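Local structure of proline iminopeptidase-related protein (Thermus thermophilus, 2YYS) at residues 76-88 and 104-118. The protein is of uncertain function but belongs to the peptidase S33 family of alpha/beta hydrolases and may act as a peptidase. Numbering follows the deposited sequence.
Sequences FTVDALVEDTLLL and FGAVVALEVLRRFPQ
Leu86 lies over one face of the Phe116 ring, its CG 3.5 Å from the ring centroid and only 10° off the normal, a CH-pi contact, while Val82 CG1 meets the ring edge in plane. The guanidinium of Arg115 is also flanked: Phe116 CE2 sits off-centre over one face, and Glu83 OE1 and a water lie at its edge. Arg115 grips Glu83 end-on, its NH1 at 3.1 Å and NH2 at 3.0 Å both converging on Glu83 OE1. They approach OE1 on its anti side, from opposite faces of the carboxylate plane. An alanine in place of Glu83 would probably strip Arg115 of both direct hydrogen bonds, leaving across the helices the long salt bridge to Asp79 and the water-mediated link, with its end freer to turn. The water mediates between like charges, donating to Asp79 OD1 and Glu111 OE1 and accepting from Arg115 NH1; Glu111 itself is held side-on by Arg114 and hydrogen-bonded through OE2 to Tyr210 OH.

Next to this polar cluster, Val82 is a knob in a hole formed by Val108, Glu111, Val112 and Arg115. Its two methyls divide the work: CG1, anti to the backbone N (chi1 166°), turns to Val112 and Phe116, whereas CG2 presses within 3.4 Å of Glu111 CB. At the far end, Val78 CG2 and Leu81 CD1 approach the Phe104 ring obliquely, and Leu81 CD1 also rests 3.8 Å from Val108 CG2. The helix axes pass 9.0 Å apart, crossing at -64°. Thr85 and Val108 both touch Leu31 of strand 27-31, so the pair illustrates how neighbouring helices pack on each other and on the central, largely parallel sheet of the alpha/beta-hydrolase fold.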
loop_
_atom_site.group_PDB
_atom_site.type_symbol
_atom_site.label_atom_id
_atom_site.label_comp_id
_atom_site.label_asym_id
_atom_site.label_seq_id
_atom_site.Cartn_x
_atom_site.Cartn_y
_atom_site.Cartn_z
ATOM N N PHE A 76 5.405 -11.827 -11.527
ATOM C CA PHE A 76 4.606 -10.769 -10.931
ATOM C C PHE A 76 3.257 -11.278 -10.455
ATOM O O PHE A 76 2.265 -11.232 -11.184
ATOM C CB PHE A 76 4.472 -9.635 -11.936
ATOM C CG PHE A 76 5.766 -8.948 -12.201
ATOM C CD1 PHE A 76 6.353 -8.167 -11.208
ATOM C CD2 PHE A 76 6.432 -9.121 -13.406
ATOM C CE1 PHE A 76 7.560 -7.548 -11.416
ATOM C CE2 PHE A 76 7.653 -8.487 -13.636
ATOM C CZ PHE A 76 8.224 -7.703 -12.641
ATOM N N THR A 77 3.250 -11.789 -9.223
ATOM C CA THR A 77 2.042 -12.295 -8.580
ATOM C C THR A 77 1.992 -11.795 -7.151
ATOM O O THR A 77 3.006 -11.396 -6.583
ATOM C CB THR A 77 2.014 -13.837 -8.551
ATOM O OG1 THR A 77 3.129 -14.326 -7.794
ATOM C CG2 THR A 77 2.176 -14.467 -9.969
ATOM N N VAL A 78 0.800 -11.826 -6.575
ATOM C CA VAL A 78 0.615 -11.526 -5.159
ATOM C C VAL A 78 1.463 -12.457 -4.292
ATOM O O VAL A 78 2.133 -12.001 -3.372
ATOM C CB VAL A 78 -0.882 -11.619 -4.767
ATOM C CG1 VAL A 78 -1.070 -11.549 -3.255
ATOM C CG2 VAL A 78 -1.638 -10.501 -5.405
ATOM N N ASP A 79 1.439 -13.755 -4.600
ATOM C CA ASP A 79 2.224 -14.748 -3.861
ATOM C C ASP A 79 3.706 -14.379 -3.813
ATOM O O ASP A 79 4.334 -14.487 -2.778
ATOM C CB ASP A 79 2.072 -16.152 -4.484
ATOM C CG ASP A 79 0.689 -16.783 -4.232
ATOM O OD1 ASP A 79 -0.117 -16.252 -3.433
ATOM O OD2 ASP A 79 0.326 -17.832 -4.803
ATOM N N ALA A 80 4.262 -13.976 -4.942
ATOM C CA ALA A 80 5.675 -13.607 -5.009
ATOM C C ALA A 80 5.973 -12.385 -4.139
ATOM O O ALA A 80 6.992 -12.350 -3.457
ATOM C CB ALA A 80 6.088 -13.343 -6.447
ATOM N N LEU A 81 5.078 -11.396 -4.148
ATOM C CA LEU A 81 5.245 -10.202 -3.317
ATOM C C LEU A 81 5.180 -10.540 -1.828
ATOM O O LEU A 81 5.898 -9.970 -1.018
ATOM C CB LEU A 81 4.183 -9.148 -3.660
ATOM C CG LEU A 81 4.186 -8.562 -5.080
ATOM C CD1 LEU A 81 3.237 -7.361 -5.202
ATOM C CD2 LEU A 81 5.569 -8.155 -5.533
ATOM N N VAL A 82 4.308 -11.475 -1.484
ATOM C CA VAL A 82 4.154 -11.925 -0.119
ATOM C C VAL A 82 5.407 -12.652 0.339
ATOM O O VAL A 82 5.966 -12.353 1.393
ATOM C CB VAL A 82 2.919 -12.835 -0.010
ATOM C CG1 VAL A 82 2.890 -13.610 1.301
ATOM C CG2 VAL A 82 1.654 -11.995 -0.163
ATOM N N GLU A 83 5.869 -13.577 -0.486
ATOM C CA GLU A 83 7.010 -14.421 -0.143
ATOM C C GLU A 83 8.298 -13.597 -0.065
ATOM O O GLU A 83 9.129 -13.811 0.822
ATOM C CB GLU A 83 7.108 -15.572 -1.155
ATOM C CG GLU A 83 6.022 -16.631 -0.909
ATOM C CD GLU A 83 5.553 -17.374 -2.158
ATOM O OE1 GLU A 83 4.407 -17.895 -2.150
ATOM O OE2 GLU A 83 6.313 -17.437 -3.151
ATOM N N ASP A 84 8.428 -12.619 -0.968
ATOM C CA ASP A 84 9.534 -11.676 -0.938
ATOM C C ASP A 84 9.618 -10.971 0.403
ATOM O O ASP A 84 10.695 -10.726 0.904
ATOM C CB ASP A 84 9.345 -10.592 -2.000
ATOM C CG ASP A 84 9.763 -11.033 -3.379
ATOM O OD1 ASP A 84 10.299 -12.157 -3.541
ATOM O OD2 ASP A 84 9.597 -10.282 -4.358
ATOM N N THR A 85 8.472 -10.625 0.971
ATOM C CA THR A 85 8.467 -9.882 2.219
ATOM C C THR A 85 9.121 -10.734 3.310
ATOM O O THR A 85 9.958 -10.251 4.064
ATOM C CB THR A 85 7.038 -9.473 2.599
ATOM O OG1 THR A 85 6.451 -8.721 1.527
ATOM C CG2 THR A 85 7.046 -8.518 3.780
ATOM N N LEU A 86 8.742 -12.004 3.377
ATOM C CA LEU A 86 9.310 -12.922 4.364
ATOM C C LEU A 86 10.775 -13.208 4.088
ATOM O O LEU A 86 11.566 -13.244 5.015
ATOM C CB LEU A 86 8.541 -14.241 4.408
ATOM C CG LEU A 86 7.403 -14.283 5.418
ATOM C CD1 LEU A 86 7.930 -14.192 6.847
ATOM C CD2 LEU A 86 6.359 -13.168 5.135
ATOM N N LEU A 87 11.136 -13.400 2.821
ATOM C CA LEU A 87 12.538 -13.637 2.468
ATOM C C LEU A 87 13.396 -12.422 2.828
ATOM O O LEU A 87 14.517 -12.558 3.314
ATOM C CB LEU A 87 12.670 -14.005 0.987
ATOM C CG LEU A 87 12.081 -15.376 0.621
ATOM C CD1 LEU A 87 12.012 -15.570 -0.879
ATOM C CD2 LEU A 87 12.894 -16.536 1.244
ATOM N N LEU A 88 12.846 -11.227 2.644
ATOM C CA LEU A 88 13.567 -10.016 3.000
ATOM C C LEU A 88 13.783 -9.982 4.516
ATOM O O LEU A 88 14.877 -9.686 4.989
ATOM C CB LEU A 88 12.813 -8.765 2.525
ATOM C CG LEU A 88 13.432 -7.413 2.913
ATOM C CD1 LEU A 88 14.873 -7.311 2.433
ATOM C CD2 LEU A 88 12.605 -6.245 2.375
ATOM N N PHE A 104 -2.728 -0.937 -2.885
ATOM C CA PHE A 104 -2.581 -2.345 -3.229
ATOM C C PHE A 104 -1.697 -3.100 -2.245
ATOM O O PHE A 104 -1.845 -4.300 -2.081
ATOM C CB PHE A 104 -2.008 -2.504 -4.641
ATOM C CG PHE A 104 -1.885 -3.937 -5.085
ATOM C CD1 PHE A 104 -2.996 -4.765 -5.117
ATOM C CD2 PHE A 104 -0.659 -4.461 -5.432
ATOM C CE1 PHE A 104 -2.874 -6.095 -5.512
ATOM C CE2 PHE A 104 -0.530 -5.773 -5.829
ATOM C CZ PHE A 104 -1.628 -6.590 -5.872
ATOM N N GLY A 105 -0.770 -2.394 -1.605
ATOM C CA GLY A 105 0.010 -2.960 -0.524
ATOM C C GLY A 105 -0.832 -3.728 0.483
ATOM O O GLY A 105 -0.346 -4.682 1.085
ATOM N N ALA A 106 -2.076 -3.292 0.685
ATOM C CA ALA A 106 -2.985 -3.954 1.620
ATOM C C ALA A 106 -3.201 -5.427 1.312
ATOM O O ALA A 106 -3.229 -6.227 2.224
ATOM C CB ALA A 106 -4.322 -3.250 1.672
ATOM N N VAL A 107 -3.399 -5.778 0.042
ATOM C CA VAL A 107 -3.595 -7.185 -0.326
ATOM C C VAL A 107 -2.366 -7.993 0.043
ATOM O O VAL A 107 -2.480 -9.120 0.538
ATOM C CB VAL A 107 -3.907 -7.381 -1.832
ATOM C CG1 VAL A 107 -3.948 -8.868 -2.206
ATOM C CG2 VAL A 107 -5.232 -6.763 -2.168
ATOM N N VAL A 108 -1.190 -7.420 -0.203
ATOM C CA VAL A 108 0.043 -8.104 0.121
ATOM C C VAL A 108 0.137 -8.273 1.638
ATOM O O VAL A 108 0.458 -9.347 2.110
ATOM C CB VAL A 108 1.296 -7.370 -0.423
ATOM C CG1 VAL A 108 2.558 -8.133 -0.068
ATOM C CG2 VAL A 108 1.197 -7.182 -1.947
ATOM N N ALA A 109 -0.157 -7.220 2.392
ATOM C CA ALA A 109 -0.097 -7.273 3.856
ATOM C C ALA A 109 -1.060 -8.307 4.456
ATOM O O ALA A 109 -0.698 -9.045 5.355
ATOM C CB ALA A 109 -0.396 -5.911 4.438
ATOM N N LEU A 110 -2.284 -8.343 3.948
ATOM C CA LEU A 110 -3.283 -9.298 4.417
ATOM C C LEU A 110 -2.888 -10.734 4.093
ATOM O O LEU A 110 -3.080 -11.619 4.911
ATOM C CB LEU A 110 -4.656 -8.972 3.833
ATOM C CG LEU A 110 -5.194 -7.656 4.395
ATOM C CD1 LEU A 110 -6.230 -7.049 3.476
ATOM C CD2 LEU A 110 -5.761 -7.868 5.786
ATOM N N GLU A 111 -2.308 -10.960 2.919
ATOM C CA GLU A 111 -1.788 -12.278 2.578
ATOM C C GLU A 111 -0.569 -12.663 3.419
ATOM O O GLU A 111 -0.425 -13.828 3.785
ATOM C CB GLU A 111 -1.460 -12.373 1.092
ATOM C CG GLU A 111 -2.687 -12.636 0.248
ATOM C CD GLU A 111 -3.269 -14.008 0.530
ATOM O OE1 GLU A 111 -2.629 -15.013 0.135
ATOM O OE2 GLU A 111 -4.337 -14.073 1.185
ATOM N N VAL A 112 0.293 -11.698 3.736
ATOM C CA VAL A 112 1.410 -11.956 4.651
ATOM C C VAL A 112 0.867 -12.365 6.027
ATOM O O VAL A 112 1.308 -13.351 6.597
ATOM C CB VAL A 112 2.348 -10.741 4.781
ATOM C CG1 VAL A 112 3.273 -10.888 5.983
ATOM C CG2 VAL A 112 3.171 -10.554 3.521
ATOM N N LEU A 113 -0.086 -11.612 6.559
ATOM C CA LEU A 113 -0.708 -11.970 7.840
ATOM C C LEU A 113 -1.346 -13.358 7.814
ATOM O O LEU A 113 -1.179 -14.141 8.739
ATOM C CB LEU A 113 -1.765 -10.946 8.236
ATOM C CG LEU A 113 -1.261 -9.610 8.766
ATOM C CD1 LEU A 113 -2.392 -8.593 8.706
ATOM C CD2 LEU A 113 -0.741 -9.743 10.169
ATOM N N ARG A 114 -2.066 -13.669 6.747
ATOM C CA ARG A 114 -2.802 -14.921 6.680
ATOM C C ARG A 114 -1.848 -16.112 6.685
ATOM O O ARG A 114 -2.087 -17.103 7.378
ATOM C CB ARG A 114 -3.672 -14.950 5.431
ATOM C CG ARG A 114 -4.641 -16.128 5.382
ATOM C CD ARG A 114 -5.465 -16.196 4.116
ATOM N NE ARG A 114 -4.648 -16.371 2.915
ATOM C CZ ARG A 114 -4.085 -17.514 2.506
ATOM N NH1 ARG A 114 -4.226 -18.644 3.190
ATOM N NH2 ARG A 114 -3.375 -17.531 1.392
ATOM N N ARG A 115 -0.756 -15.997 5.937
ATOM C CA ARG A 115 0.167 -17.110 5.753
ATOM C C ARG A 115 1.259 -17.175 6.811
ATOM O O ARG A 115 1.864 -18.219 6.993
ATOM C CB ARG A 115 0.808 -17.045 4.362
ATOM C CG ARG A 115 -0.209 -17.175 3.252
ATOM C CD ARG A 115 0.338 -16.995 1.867
ATOM N NE ARG A 115 1.473 -17.871 1.638
ATOM C CZ ARG A 115 2.299 -17.788 0.608
ATOM N NH1 ARG A 115 2.138 -16.857 -0.325
ATOM N NH2 ARG A 115 3.299 -18.652 0.508
ATOM N N PHE A 116 1.522 -16.080 7.515
ATOM C CA PHE A 116 2.753 -15.995 8.308
ATOM C C PHE A 116 2.505 -15.447 9.721
ATOM O O PHE A 116 2.242 -14.264 9.899
ATOM C CB PHE A 116 3.823 -15.203 7.547
ATOM C CG PHE A 116 4.311 -15.912 6.313
ATOM C CD1 PHE A 116 5.059 -17.085 6.426
ATOM C CD2 PHE A 116 3.984 -15.450 5.040
ATOM C CE1 PHE A 116 5.498 -17.777 5.282
ATOM C CE2 PHE A 116 4.419 -16.133 3.889
ATOM C CZ PHE A 116 5.171 -17.297 4.015
ATOM N N PRO A 117 2.580 -16.327 10.723
ATOM C CA PRO A 117 2.363 -15.915 12.115
ATOM C C PRO A 117 3.473 -14.991 12.649
ATOM O O PRO A 117 3.286 -14.332 13.669
ATOM C CB PRO A 117 2.277 -17.255 12.876
ATOM C CG PRO A 117 3.021 -18.219 12.053
ATOM C CD PRO A 117 2.858 -17.770 10.615
ATOM N N GLN A 118 4.590 -14.922 11.928
ATOM C CA GLN A 118 5.660 -13.955 12.194
ATOM C C GLN A 118 5.182 -12.505 12.074
ATOM O O GLN A 118 5.733 -11.622 12.717
ATOM C CB GLN A 118 6.827 -14.141 11.213
ATOM C CG GLN A 118 7.552 -15.466 11.324
ATOM C CD GLN A 118 7.053 -16.487 10.315
ATOM O OE1 GLN A 118 5.854 -16.575 10.052
ATOM N NE2 GLN A 118 7.969 -17.259 9.753
HETATM O O HOH W 1 -0.069 -15.067 -1.025
#